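Long-range contacts in uncharacterized protein SPO1766 (Silicibacter pomeroyi, PDB 3DNX), which is of unknown function but, as a member of the MmcB-like family in the PD-(D/E)XK nuclease clan, is possibly involved in DNA repair: residues F29-E34 and V43-L48; S61-F66 and A92-A97; W78-F83 and E117-P122; G13-R18 and D105-E110. All blocks are in the same frame, centred on the assembly; numbering follows the deposited sequence. Where two conformers were deposited one is given.

Contact 1. Residues F29-E34 and V43-L48; sequences FVSVEE and VDVMGL
Val30 carries CG1 anti to its carbonyl carbon (chi1 -68°), which sets CG2 between the backbone N and the carbonyl carbon, against Leu48. Leu48 turns CG anti to its amide nitrogen (chi1 175°). The two side chains then run side by side in the same direction, with Val30 CG2 3.9 Å from Leu48 CB. Their backbones form a hydrogen-bonded antiparallel pair, and Leu48 N reaches Val30 O at 2.8 Å. Val32 and Met46, a selenomethionine, make the next such pair of this beta hairpin. Phe132 of helix 122-144 covers that face, and Ala133 and Ala137 of the second subunit pack on Leu48 and Val30. On the other face Ser31 CB meets Val45 CG1 at 3.8 Å, beneath helix 12-26. At the far end Glu34 N donates to Asp44 O from above the carbonyl plane. A water also donates to Asp44 O, 2.8 Å away, and to Glu33 OE1, while Glu33 OE2 pairs with Arg144 of the second subunit. Asp44 O is thus gripped by two donors where both strands turn a corner.

Contact 2. Residues S61-F66 and A92-A97; sequences SSRADF and AELLPA. With NA (sodium ion), chain C.
Phe66 lays one face of its ring over the CD2 methyl of Leu95, a CH-pi contact. This packs the first turn of helix 63-68 against the loop that joins strands 81-86 and 100-104, at the periphery of the mixed sheet of a fold consistent with the PD-(D/E)XK clan. Leu95 CD2 lies 3.9 Å from the ring centroid, 21° off the normal and shifted toward the rim. A chi1 of 163° swings the Phe66 ring away from the amide nitrogen and sends it out from the helix to the loop. Pro96 comes from the opposite direction and brings CD to 4.0 Å from Phe66 CE1. Trp84 of strand 81-86 meets the Phe66 ring edge-to-face.

Nearer the surface, Leu94 CD1 sits over the centre of one face of the Arg63 guanidinium, 3.5 Å from Arg63 CZ. The bend of the arginine chain at chi3 (72°) turns the flat group to this methyl. No hydrogen bond links the two segments, so the join is one of apolar and face contacts.

The same helical turn carries a metal ligand on another side. Asp65 OD2 and Cys59 O bind a sodium ion together with three waters. Asp65 OD2 also accepts from Ser61 N on its anti side, and it lies 2.4 Å from the sodium.

Contact 3. Residues W78-F83 and E117-P122; sequences WCDRYF and EQKLAP
Arg81 and Glu117 cross at a slant, with the guanidinium and carboxylate planes 64° apart. Glu117 therefore does not meet the arginine as a flat, two-pronged pair. One oxygen, Glu117 OE1, reaches Arg81 NH1 at 2.9 Å in a salt bridge. Glu117 CB lies over the centre of one guanidinium face, 4.0 Å from Arg81 CZ. The glutamate chain leaves with CG anti to the backbone N (chi1 179°) and bends at chi2, which brings the carboxylate back to the arginine. Its other oxygen, OE2, forms a weaker salt bridge with Lys119 NZ. Arg81 NH2 donates to Ala115 O, so the guanidinium is held by two different partners.

Asp80 brings its carboxylate to the loop 117-122. Leu120 N meets Asp80 OD1 nearly end-on to the C-O bond, at 2.9 Å. Gln118 N donates in the carbonyl plane to Asp80 O at 2.8 Å, and the bond is almost straight (177°). Asp80 OD2 is taken by Ile54 N and by Arg125 of helix 122-144. These donors satisfy a buried carboxylate. Leu120 sets CD1 3.5 Å from Cys79 N.

A salt-bridge network of Arg81, Glu117 and Lys119 thus lies beside a buried, multiply bonded aspartate. Here the loop before helix 122-144 packs on the start of strand 81-86, a central strand of the mixed sheet, consistent with the alpha/beta core of the PD-(D/E)XK clan.

Contact 4. Residues G13-R18 and D105-E110; sequences GQRLAR and DAYDAE
Arg18 reaches across from helix 12-26 and gives an N-H of NH2 to Ala106 O, 3.0 Å away. The oxygen lies near the guanidinium plane, but NH2 stands above the carbonyl plane of Ala106. Arg18 CG lies opposite its amide nitrogen (chi1 -168°), and the chain stays extended to NE. Its CD therefore also passes close to Ala106 O, at 3.4 Å. Tyr107 CD1 lies at the edge of the guanidinium, 3.7 Å from Arg18 NH2, and the ring plane is turned 82° from it.

One turn earlier Arg15 sets NH2 3.7 Å from Ala106 CB. A water accepts from both Arg15 NH2 and Ala106 N and bridges the two segments. Ala106 CA makes a CA-H...O contact of 3.2 Å to Arg15 O.

The turn is shaped from within. Asp105 OD1 accepts from Tyr107 N at 2.9 Å, closing an Asx turn between strands 100-104 and 109-113. Farther out, Arg22 of the same helix donates to Tyr107 O.

The turn thus meets helix 12-26 through the carbonyl oxygens of Ala106 and Tyr107, a bridging water and the packing of Ala106. Two arginines, Arg18 and Arg22, serve neighbouring carbonyls, whose partial charges would be expected to ease the closeness of the two cations.

How the contacts relate
Contact 4 spans the chain most widely, from helix 12-26 to the turn before strand 109-113. Contacts 1 and 2 both fall between its segments in sequence, one after the other. Contact 3 alternates with contacts 2 and 4. Contacts 1, 3 and 4 reach the same six-stranded mixed sheet: contact 1 at the edge hairpin, contact 3 at strand 81-86, contact 4 at the other edge. Contacts 1 and 4 have centres 12 Å apart and touch where Ala17 packs on Val45 and Glu33. Leu16 and Gly13 pack on Ser61, joining contact 4 to contact 2. Contacts 3 and 4 lie 22 Å apart, centre to centre, on opposite sides of the chain's centre, so distant parts of the sheet are packed.

Contact 1. Residues F29-E34 and V43-L48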
loop_
_atom_site.group_PDB
_atom_site.type_symbol
_atom_site.label_atom_id
_atom_site.label_comp_id
_atom_site.label_asym_id
_atom_site.label_seq_id
_atom_site.Cartn_x
_atom_site.Cartn_y
_atom_site.Cartn_z
ATOM N N PHE A 29 -11.346 3.592 5.656
ATOM C CA PHE A 29 -10.891 2.573 4.743
ATOM C C PHE A 29 -9.819 3.149 3.802
ATOM O O PHE A 29 -9.619 4.374 3.707
ATOM C CB PHE A 29 -12.064 1.995 3.945
ATOM C CG PHE A 29 -12.805 0.890 4.656
ATOM C CD1 PHE A 29 -13.479 1.147 5.859
ATOM C CD2 PHE A 29 -12.906 -0.375 4.086
ATOM C CE1 PHE A 29 -14.177 0.154 6.502
ATOM C CE2 PHE A 29 -13.567 -1.381 4.740
ATOM C CZ PHE A 29 -14.233 -1.126 5.943
ATOM N N VAL A 30 -9.059 2.258 3.180
ATOM C CA VAL A 30 -8.189 2.628 2.072
ATOM C C VAL A 30 -8.545 1.713 0.904
ATOM O O VAL A 30 -9.256 0.724 1.083
ATOM C CB VAL A 30 -6.693 2.472 2.425
ATOM C CG1 VAL A 30 -6.286 3.548 3.507
ATOM C CG2 VAL A 30 -6.385 1.065 2.940
ATOM N N SER A 31 -8.016 2.004 -0.260
ATOM C CA SER A 31 -8.436 1.266 -1.453
ATOM C C SER A 31 -7.337 1.246 -2.492
ATOM O O SER A 31 -6.414 2.069 -2.471
ATOM C CB SER A 31 -9.705 1.836 -2.026
ATOM O OG SER A 31 -9.504 3.182 -2.474
ATOM N N VAL A 32 -7.450 0.269 -3.394
ATOM C CA VAL A 32 -6.704 0.258 -4.628
ATOM C C VAL A 32 -7.654 -0.081 -5.774
ATOM O O VAL A 32 -8.756 -0.620 -5.575
ATOM C CB VAL A 32 -5.492 -0.729 -4.659
ATOM C CG1 VAL A 32 -4.425 -0.318 -3.597
ATOM C CG2 VAL A 32 -5.882 -2.174 -4.524
ATOM N N GLU A 33 -7.200 0.220 -6.970
ATOM C CA GLU A 33 -7.945 -0.107 -8.148
ATOM C C GLU A 33 -7.329 -1.246 -8.964
ATOM O O GLU A 33 -6.108 -1.486 -8.957
ATOM C CB GLU A 33 -8.073 1.135 -9.036
ATOM C CG GLU A 33 -9.053 2.158 -8.575
ATOM C CD GLU A 33 -9.300 3.249 -9.653
ATOM O OE1 GLU A 33 -9.587 2.911 -10.855
ATOM O OE2 GLU A 33 -9.240 4.444 -9.299
ATOM N N GLU A 34 -8.202 -1.956 -9.677
ATOM C CA GLU A 34 -7.785 -3.032 -10.591
ATOM C C GLU A 34 -6.943 -4.062 -9.874
ATOM O O GLU A 34 -5.855 -4.387 -10.283
ATOM C CB GLU A 34 -7.035 -2.432 -11.772
ATOM C CG GLU A 34 -7.833 -1.343 -12.434
ATOM C CD GLU A 34 -7.206 -0.857 -13.705
ATOM O OE1 GLU A 34 -5.988 -0.600 -13.700
ATOM O OE2 GLU A 34 -7.948 -0.710 -14.705
ATOM N N VAL A 43 -10.654 -7.104 -9.773
ATOM C CA VAL A 43 -11.751 -6.373 -9.177
ATOM C C VAL A 43 -11.514 -4.872 -9.335
ATOM O O VAL A 43 -10.393 -4.405 -9.259
ATOM C CB VAL A 43 -12.000 -6.750 -7.679
ATOM C CG1 VAL A 43 -12.079 -8.282 -7.456
ATOM C CG2 VAL A 43 -11.020 -6.131 -6.792
ATOM N N ASP A 44 -12.591 -4.124 -9.547
ATOM C CA ASP A 44 -12.486 -2.690 -9.878
ATOM C C ASP A 44 -11.925 -1.848 -8.721
ATOM O O ASP A 44 -11.037 -1.028 -8.931
ATOM C CB ASP A 44 -13.855 -2.161 -10.293
ATOM C CG ASP A 44 -14.369 -2.811 -11.580
ATOM O OD1 ASP A 44 -13.539 -3.269 -12.393
ATOM O OD2 ASP A 44 -15.608 -2.825 -11.744
ATOM N N VAL A 45 -12.450 -2.080 -7.520
ATOM C CA VAL A 45 -11.905 -1.487 -6.322
ATOM C C VAL A 45 -11.842 -2.552 -5.233
ATOM O O VAL A 45 -12.819 -3.273 -4.993
ATOM C CB VAL A 45 -12.728 -0.270 -5.840
ATOM C CG1 VAL A 45 -12.171 0.274 -4.496
ATOM C CG2 VAL A 45 -12.705 0.831 -6.892
HETATM N N MSE A 46 -10.679 -2.636 -4.576
HETATM C CA MSE A 46 -10.587 -3.357 -3.313
HETATM C C MSE A 46 -10.462 -2.367 -2.182
HETATM O O MSE A 46 -9.613 -1.474 -2.258
HETATM C CB MSE A 46 -9.422 -4.347 -3.300
HETATM C CG MSE A 46 -9.364 -5.143 -1.942
HETATM SE SE MSE A 46 -8.013 -6.455 -1.729
HETATM C CE MSE A 46 -7.560 -6.208 0.196
ATOM N N GLY A 47 -11.305 -2.529 -1.151
ATOM C CA GLY A 47 -11.225 -1.704 0.056
ATOM C C GLY A 47 -10.673 -2.499 1.211
ATOM O O GLY A 47 -10.996 -3.693 1.360
ATOM N N LEU A 48 -9.813 -1.849 2.023
ATOM C CA LEU A 48 -9.235 -2.438 3.194
ATOM C C LEU A 48 -9.560 -1.590 4.425
ATOM O O LEU A 48 -9.230 -0.379 4.487
ATOM C CB LEU A 48 -7.724 -2.590 3.038
ATOM C CG LEU A 48 -6.944 -3.098 4.235
ATOM C CD1 LEU A 48 -7.374 -4.533 4.606
ATOM C CD2 LEU A 48 -5.396 -2.994 3.990
HETATM O O HOH W 1 -11.187 0.465 -11.293
#

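Contact 2. Residues S61-F66 and A92-A97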
loop_
_atom_site.group_PDB
_atom_site.type_symbol
_atom_site.label_atom_id
_atom_site.label_comp_id
_atom_site.label_asym_id
_atom_site.label_seq_id
_atom_site.Cartn_x
_atom_site.Cartn_y
_atom_site.Cartn_z
ATOM N N SER A 61 -20.650 1.017 -15.091
ATOM C CA SER A 61 -20.919 2.332 -15.618
ATOM C C SER A 61 -22.131 2.327 -16.561
ATOM O O SER A 61 -22.619 3.406 -16.940
ATOM C CB SER A 61 -19.668 2.818 -16.324
ATOM O OG SER A 61 -19.292 1.886 -17.351
ATOM N N SER A 62 -22.612 1.110 -16.884
ATOM C CA SER A 62 -23.715 0.875 -17.829
ATOM C C SER A 62 -24.361 -0.476 -17.525
ATOM O O SER A 62 -23.729 -1.345 -16.954
ATOM C CB SER A 62 -23.175 0.811 -19.278
ATOM O OG SER A 62 -23.581 1.915 -20.063
ATOM N N ARG A 63 -25.599 -0.670 -17.961
ATOM C CA ARG A 63 -26.210 -2.013 -17.990
ATOM C C ARG A 63 -25.374 -3.072 -18.720
ATOM O O ARG A 63 -25.292 -4.223 -18.274
ATOM C CB ARG A 63 -27.564 -1.950 -18.666
ATOM C CG ARG A 63 -28.626 -1.423 -17.772
ATOM C CD ARG A 63 -29.961 -1.656 -18.380
ATOM N NE ARG A 63 -30.332 -3.072 -18.345
ATOM C CZ ARG A 63 -31.559 -3.523 -18.571
ATOM N NH1 ARG A 63 -32.541 -2.677 -18.849
ATOM N NH2 ARG A 63 -31.810 -4.826 -18.527
ATOM N N ALA A 64 -24.754 -2.693 -19.835
ATOM C CA ALA A 64 -23.866 -3.628 -20.584
ATOM C C ALA A 64 -22.656 -4.024 -19.734
ATOM O O ALA A 64 -22.236 -5.190 -19.744
ATOM C CB ALA A 64 -23.413 -3.022 -21.881
ATOM N N ASP A 65 -22.110 -3.068 -18.978
ATOM C CA ASP A 65 -21.004 -3.343 -18.106
ATOM C C ASP A 65 -21.401 -4.426 -17.097
ATOM O O ASP A 65 -20.587 -5.296 -16.740
ATOM C CB ASP A 65 -20.585 -2.065 -17.370
ATOM C CG ASP A 65 -19.154 -2.090 -16.923
ATOM O OD1 ASP A 65 -18.315 -2.764 -17.572
ATOM O OD2 ASP A 65 -18.847 -1.408 -15.927
ATOM N N PHE A 66 -22.648 -4.355 -16.625
ATOM C CA PHE A 66 -23.163 -5.281 -15.605
ATOM C C PHE A 66 -23.402 -6.645 -16.260
ATOM O O PHE A 66 -23.067 -7.687 -15.700
ATOM C CB PHE A 66 -24.450 -4.699 -14.949
ATOM C CG PHE A 66 -25.261 -5.697 -14.205
ATOM C CD1 PHE A 66 -24.754 -6.319 -13.097
ATOM C CD2 PHE A 66 -26.548 -6.003 -14.612
ATOM C CE1 PHE A 66 -25.514 -7.287 -12.418
ATOM C CE2 PHE A 66 -27.311 -6.927 -13.916
ATOM C CZ PHE A 66 -26.781 -7.565 -12.813
ATOM N N ALA A 92 -30.781 0.424 -10.702
ATOM C CA ALA A 92 -30.278 -0.272 -9.535
ATOM C C ALA A 92 -31.101 -1.482 -9.056
ATOM O O ALA A 92 -30.539 -2.409 -8.467
ATOM C CB ALA A 92 -30.093 0.769 -8.340
ATOM N N GLU A 93 -32.404 -1.492 -9.314
ATOM C CA GLU A 93 -33.292 -2.602 -8.926
ATOM C C GLU A 93 -32.968 -3.921 -9.599
ATOM O O GLU A 93 -33.353 -4.980 -9.121
ATOM C CB GLU A 93 -34.757 -2.250 -9.206
ATOM C CG GLU A 93 -35.373 -1.285 -8.161
ATOM C CD GLU A 93 -36.792 -0.894 -8.375
ATOM O OE1 GLU A 93 -37.533 -1.409 -9.292
ATOM O OE2 GLU A 93 -37.242 -0.021 -7.590
ATOM N N LEU A 94 -32.290 -3.838 -10.726
ATOM C CA LEU A 94 -31.861 -5.021 -11.492
ATOM C C LEU A 94 -30.647 -5.696 -10.899
ATOM O O LEU A 94 -30.351 -6.814 -11.267
ATOM C CB LEU A 94 -31.583 -4.637 -12.950
ATOM C CG LEU A 94 -32.817 -4.080 -13.698
ATOM C CD1 LEU A 94 -32.526 -4.036 -15.204
ATOM C CD2 LEU A 94 -34.156 -4.826 -13.433
ATOM N N LEU A 95 -29.932 -5.026 -9.984
ATOM C CA LEU A 95 -28.760 -5.655 -9.369
ATOM C C LEU A 95 -29.227 -6.739 -8.352
ATOM O O LEU A 95 -30.317 -6.631 -7.759
ATOM C CB LEU A 95 -27.853 -4.642 -8.705
ATOM C CG LEU A 95 -27.287 -3.549 -9.588
ATOM C CD1 LEU A 95 -26.701 -2.289 -8.771
ATOM C CD2 LEU A 95 -26.235 -4.166 -10.490
ATOM N N PRO A 96 -28.402 -7.785 -8.166
ATOM C CA PRO A 96 -28.712 -8.853 -7.193
ATOM C C PRO A 96 -29.076 -8.286 -5.795
ATOM O O PRO A 96 -28.337 -7.449 -5.242
ATOM C CB PRO A 96 -27.420 -9.638 -7.105
ATOM C CG PRO A 96 -26.688 -9.364 -8.376
ATOM C CD PRO A 96 -27.144 -8.016 -8.881
ATOM N N ALA A 97 -30.181 -8.768 -5.243
ATOM C CA ALA A 97 -30.706 -8.287 -3.980
ATOM C C ALA A 97 -29.752 -8.485 -2.810
ATOM O O ALA A 97 -29.760 -7.692 -1.872
ATOM C CB ALA A 97 -31.998 -9.002 -3.689
HETATM NA NA NA C . -16.631 -1.334 -14.971
HETATM O O HOH W 2 -15.938 -2.324 -16.957
HETATM O O HOH W 3 -14.831 -0.288 -14.161
HETATM O O HOH W 4 -16.427 -3.418 -13.943
#

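Contact 3. Residues W78-F83 and E117-P122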
loop_
_atom_site.group_PDB
_atom_site.type_symbol
_atom_site.label_atom_id
_atom_site.label_comp_id
_atom_site.label_asym_id
_atom_site.label_seq_id
_atom_site.Cartn_x
_atom_site.Cartn_y
_atom_site.Cartn_z
ATOM N N TRP A 78 -13.413 -13.936 -2.277
ATOM C CA TRP A 78 -12.216 -13.108 -2.146
ATOM C C TRP A 78 -12.442 -11.853 -1.320
ATOM O O TRP A 78 -11.605 -10.956 -1.366
ATOM C CB TRP A 78 -11.701 -12.727 -3.534
ATOM C CG TRP A 78 -11.334 -13.917 -4.323
ATOM C CD1 TRP A 78 -12.006 -14.428 -5.389
ATOM C CD2 TRP A 78 -10.220 -14.796 -4.086
ATOM N NE1 TRP A 78 -11.373 -15.569 -5.844
ATOM C CE2 TRP A 78 -10.277 -15.815 -5.062
ATOM C CE3 TRP A 78 -9.182 -14.820 -3.141
ATOM C CZ2 TRP A 78 -9.337 -16.827 -5.133
ATOM C CZ3 TRP A 78 -8.248 -15.813 -3.212
ATOM C CH2 TRP A 78 -8.332 -16.820 -4.198
ATOM N N CYS A 79 -13.562 -11.791 -0.583
ATOM C CA CYS A 79 -13.893 -10.622 0.228
ATOM C C CYS A 79 -14.780 -10.958 1.420
ATOM O O CYS A 79 -15.339 -12.035 1.499
ATOM C CB CYS A 79 -14.555 -9.533 -0.632
ATOM S SG CYS A 79 -16.126 -9.967 -1.401
ATOM N N ASP A 80 -14.814 -10.055 2.390
ATOM C CA ASP A 80 -15.748 -10.126 3.492
ATOM C C ASP A 80 -17.103 -9.571 3.056
ATOM O O ASP A 80 -18.121 -10.112 3.447
ATOM C CB ASP A 80 -15.247 -9.328 4.686
ATOM C CG ASP A 80 -13.963 -9.848 5.231
ATOM O OD1 ASP A 80 -13.852 -11.072 5.499
ATOM O OD2 ASP A 80 -13.068 -9.039 5.427
ATOM N N ARG A 81 -17.101 -8.509 2.244
ATOM C CA ARG A 81 -18.317 -7.870 1.746
ATOM C C ARG A 81 -18.120 -7.499 0.277
ATOM O O ARG A 81 -17.061 -7.036 -0.107
ATOM C CB ARG A 81 -18.658 -6.622 2.545
ATOM C CG ARG A 81 -18.929 -6.880 4.020
ATOM C CD ARG A 81 -19.529 -5.664 4.675
ATOM N NE ARG A 81 -19.378 -5.674 6.124
ATOM C CZ ARG A 81 -20.356 -5.829 7.013
ATOM N NH1 ARG A 81 -20.069 -5.814 8.303
ATOM N NH2 ARG A 81 -21.606 -5.953 6.646
ATOM N N TYR A 82 -19.134 -7.777 -0.518
ATOM C CA TYR A 82 -19.200 -7.492 -1.958
ATOM C C TYR A 82 -20.288 -6.468 -2.278
ATOM O O TYR A 82 -21.465 -6.596 -1.833
ATOM C CB TYR A 82 -19.495 -8.784 -2.739
ATOM C CG TYR A 82 -19.635 -8.530 -4.202
ATOM C CD1 TYR A 82 -18.526 -8.475 -5.014
ATOM C CD2 TYR A 82 -20.899 -8.343 -4.783
ATOM C CE1 TYR A 82 -18.642 -8.207 -6.372
ATOM C CE2 TYR A 82 -21.026 -8.058 -6.125
ATOM C CZ TYR A 82 -19.888 -8.034 -6.919
ATOM O OH TYR A 82 -19.983 -7.776 -8.257
ATOM N N PHE A 83 -19.895 -5.434 -3.032
ATOM C CA PHE A 83 -20.753 -4.298 -3.400
ATOM C C PHE A 83 -20.696 -4.039 -4.886
ATOM O O PHE A 83 -19.641 -4.243 -5.544
ATOM C CB PHE A 83 -20.320 -2.963 -2.795
ATOM C CG PHE A 83 -20.254 -2.937 -1.292
ATOM C CD1 PHE A 83 -21.204 -2.276 -0.543
ATOM C CD2 PHE A 83 -19.192 -3.553 -0.635
ATOM C CE1 PHE A 83 -21.113 -2.233 0.850
ATOM C CE2 PHE A 83 -19.091 -3.508 0.740
ATOM C CZ PHE A 83 -20.060 -2.867 1.487
ATOM N N GLU A 117 -22.134 -9.801 5.485
ATOM C CA GLU A 117 -20.766 -10.243 5.825
ATOM C C GLU A 117 -20.590 -11.754 5.608
ATOM O O GLU A 117 -21.331 -12.551 6.163
ATOM C CB GLU A 117 -20.387 -9.864 7.270
ATOM C CG GLU A 117 -18.969 -10.348 7.655
ATOM C CD GLU A 117 -18.092 -9.279 8.289
ATOM O OE1 GLU A 117 -18.648 -8.284 8.787
ATOM O OE2 GLU A 117 -16.843 -9.429 8.297
ATOM N N GLN A 118 -19.617 -12.109 4.772
ATOM C CA GLN A 118 -19.227 -13.490 4.507
ATOM C C GLN A 118 -17.724 -13.612 4.793
ATOM O O GLN A 118 -16.923 -13.766 3.864
ATOM C CB GLN A 118 -19.541 -13.861 3.040
ATOM C CG GLN A 118 -20.469 -12.865 2.293
ATOM C CD GLN A 118 -21.486 -13.547 1.394
ATOM O OE1 GLN A 118 -22.668 -13.216 1.436
ATOM N NE2 GLN A 118 -21.034 -14.504 0.584
ATOM N N LYS A 119 -17.351 -13.512 6.065
ATOM C CA LYS A 119 -15.940 -13.431 6.459
ATOM C C LYS A 119 -14.969 -14.436 5.795
ATOM O O LYS A 119 -15.274 -15.606 5.563
ATOM C CB LYS A 119 -15.789 -13.544 7.980
ATOM C CG LYS A 119 -15.988 -12.245 8.770
ATOM C CD LYS A 119 -15.317 -12.388 10.180
ATOM C CE LYS A 119 -16.267 -12.035 11.348
ATOM N NZ LYS A 119 -16.668 -10.592 11.363
ATOM N N LEU A 120 -13.778 -13.923 5.528
ATOM C CA LEU A 120 -12.699 -14.639 4.875
ATOM C C LEU A 120 -11.956 -15.459 5.958
ATOM O O LEU A 120 -11.907 -15.060 7.125
ATOM C CB LEU A 120 -11.774 -13.585 4.236
ATOM C CG LEU A 120 -11.345 -13.477 2.763
ATOM C CD1 LEU A 120 -12.260 -14.028 1.760
ATOM C CD2 LEU A 120 -11.086 -11.989 2.461
ATOM N N ALA A 121 -11.382 -16.599 5.582
ATOM C CA ALA A 121 -10.499 -17.357 6.484
ATOM C C ALA A 121 -9.171 -16.588 6.728
ATOM O O ALA A 121 -8.748 -15.846 5.845
ATOM C CB ALA A 121 -10.239 -18.752 5.903
ATOM N N PRO A 122 -8.555 -16.705 7.943
ATOM C CA PRO A 122 -7.317 -16.001 8.344
ATOM C C PRO A 122 -6.148 -16.072 7.350
ATOM O O PRO A 122 -5.443 -15.066 7.154
ATOM C CB PRO A 122 -6.900 -16.696 9.661
ATOM C CG PRO A 122 -8.169 -17.232 10.235
ATOM C CD PRO A 122 -9.131 -17.471 9.069
HETATM O O HOH W 5 -13.854 -8.716 8.507
#

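Contact 4. Residues G13-R18 and D105-E110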
loop_
_atom_site.group_PDB
_atom_site.type_symbol
_atom_site.label_atom_id
_atom_site.label_comp_id
_atom_site.label_asym_id
_atom_site.label_seq_id
_atom_site.Cartn_x
_atom_site.Cartn_y
_atom_site.Cartn_z
ATOM N N GLY A 13 -15.929 3.942 -15.698
ATOM C CA GLY A 13 -15.647 3.097 -14.517
ATOM C C GLY A 13 -14.637 3.732 -13.575
ATOM O O GLY A 13 -14.707 3.597 -12.328
ATOM N N GLN A 14 -13.672 4.444 -14.156
ATOM C CA GLN A 14 -12.674 5.093 -13.345
ATOM C C GLN A 14 -13.284 6.214 -12.532
ATOM O O GLN A 14 -12.788 6.525 -11.459
ATOM C CB GLN A 14 -11.519 5.629 -14.201
ATOM C CG GLN A 14 -10.613 4.542 -14.782
ATOM C CD GLN A 14 -9.553 5.101 -15.685
ATOM O OE1 GLN A 14 -9.841 5.879 -16.594
ATOM N NE2 GLN A 14 -8.305 4.688 -15.458
ATOM N N ARG A 15 -14.293 6.862 -13.093
ATOM C CA ARG A 15 -15.003 7.937 -12.414
ATOM C C ARG A 15 -15.677 7.420 -11.161
ATOM O O ARG A 15 -15.499 7.972 -10.085
ATOM C CB ARG A 15 -16.022 8.560 -13.380
ATOM C CG ARG A 15 -15.416 9.555 -14.389
ATOM C CD ARG A 15 -16.499 10.168 -15.256
ATOM N NE ARG A 15 -16.053 11.370 -15.961
ATOM C CZ ARG A 15 -16.249 12.636 -15.566
ATOM N NH1 ARG A 15 -15.800 13.628 -16.328
ATOM N NH2 ARG A 15 -16.887 12.940 -14.434
ATOM N N LEU A 16 -16.465 6.358 -11.313
ATOM C CA LEU A 16 -17.128 5.737 -10.172
ATOM C C LEU A 16 -16.088 5.330 -9.128
ATOM O O LEU A 16 -16.281 5.601 -7.954
ATOM C CB LEU A 16 -17.970 4.515 -10.591
ATOM C CG LEU A 16 -19.136 4.743 -11.561
ATOM C CD1 LEU A 16 -19.698 3.402 -12.086
ATOM C CD2 LEU A 16 -20.210 5.536 -10.864
ATOM N N ALA A 17 -14.969 4.736 -9.568
ATOM C CA ALA A 17 -13.981 4.264 -8.632
ATOM C C ALA A 17 -13.355 5.436 -7.831
ATOM O O ALA A 17 -12.924 5.260 -6.690
ATOM C CB ALA A 17 -12.892 3.472 -9.334
ATOM N N ARG A 18 -13.227 6.586 -8.479
ATOM C CA ARG A 18 -12.732 7.800 -7.772
ATOM C C ARG A 18 -13.611 8.196 -6.649
ATOM O O ARG A 18 -13.134 8.410 -5.537
ATOM C CB ARG A 18 -12.557 8.962 -8.755
ATOM C CG ARG A 18 -11.788 10.191 -8.215
ATOM C CD ARG A 18 -11.802 11.148 -9.404
ATOM N NE ARG A 18 -10.989 12.319 -9.290
ATOM C CZ ARG A 18 -11.452 13.550 -9.103
ATOM N NH1 ARG A 18 -10.577 14.552 -9.070
ATOM N NH2 ARG A 18 -12.754 13.797 -8.933
ATOM N N ASP A 105 -20.365 8.831 -8.093
ATOM C CA ASP A 105 -19.925 9.575 -9.287
ATOM C C ASP A 105 -18.446 9.888 -9.112
ATOM O O ASP A 105 -17.835 9.316 -8.239
ATOM C CB ASP A 105 -20.779 10.833 -9.564
ATOM C CG ASP A 105 -20.719 11.896 -8.450
ATOM O OD1 ASP A 105 -19.845 11.898 -7.557
ATOM O OD2 ASP A 105 -21.581 12.790 -8.478
ATOM N N ALA A 106 -17.873 10.792 -9.914
ATOM C CA ALA A 106 -16.436 11.041 -9.831
ATOM C C ALA A 106 -16.055 11.731 -8.544
ATOM O O ALA A 106 -14.888 11.747 -8.234
ATOM C CB ALA A 106 -15.918 11.863 -11.039
ATOM N N TYR A 107 -17.020 12.265 -7.783
ATOM C CA TYR A 107 -16.689 13.154 -6.703
ATOM C C TYR A 107 -16.987 12.636 -5.312
ATOM O O TYR A 107 -16.469 13.179 -4.327
ATOM C CB TYR A 107 -17.435 14.461 -6.891
ATOM C CG TYR A 107 -17.191 15.023 -8.270
ATOM C CD1 TYR A 107 -15.973 15.581 -8.578
ATOM C CD2 TYR A 107 -18.151 14.911 -9.281
ATOM C CE1 TYR A 107 -15.716 16.118 -9.835
ATOM C CE2 TYR A 107 -17.902 15.416 -10.554
ATOM C CZ TYR A 107 -16.680 16.024 -10.817
ATOM O OH TYR A 107 -16.376 16.538 -12.054
ATOM N N ASP A 108 -17.821 11.614 -5.228
ATOM C CA ASP A 108 -18.260 11.068 -3.931
ATOM C C ASP A 108 -19.058 9.796 -4.148
ATOM O O ASP A 108 -19.269 9.378 -5.281
ATOM C CB ASP A 108 -19.087 12.088 -3.186
ATOM C CG ASP A 108 -19.066 11.903 -1.644
ATOM O OD1 ASP A 108 -18.534 10.911 -1.083
ATOM O OD2 ASP A 108 -19.613 12.795 -1.010
ATOM N N ALA A 109 -19.476 9.164 -3.052
ATOM C CA ALA A 109 -20.303 7.988 -3.086
ATOM C C ALA A 109 -21.062 7.824 -1.780
ATOM O O ALA A 109 -20.736 8.449 -0.766
ATOM C CB ALA A 109 -19.482 6.746 -3.381
ATOM N N GLU A 110 -22.132 7.029 -1.802
ATOM C CA GLU A 110 -22.834 6.662 -0.557
ATOM C C GLU A 110 -23.256 5.210 -0.585
ATOM O O GLU A 110 -23.655 4.701 -1.609
ATOM C CB GLU A 110 -24.043 7.566 -0.305
ATOM C CG GLU A 110 -25.107 7.513 -1.398
ATOM C CD GLU A 110 -26.259 8.496 -1.216
ATOM O OE1 GLU A 110 -26.271 9.278 -0.256
ATOM O OE2 GLU A 110 -27.180 8.500 -2.081
HETATM O O HOH W 6 -19.077 11.900 -12.655
#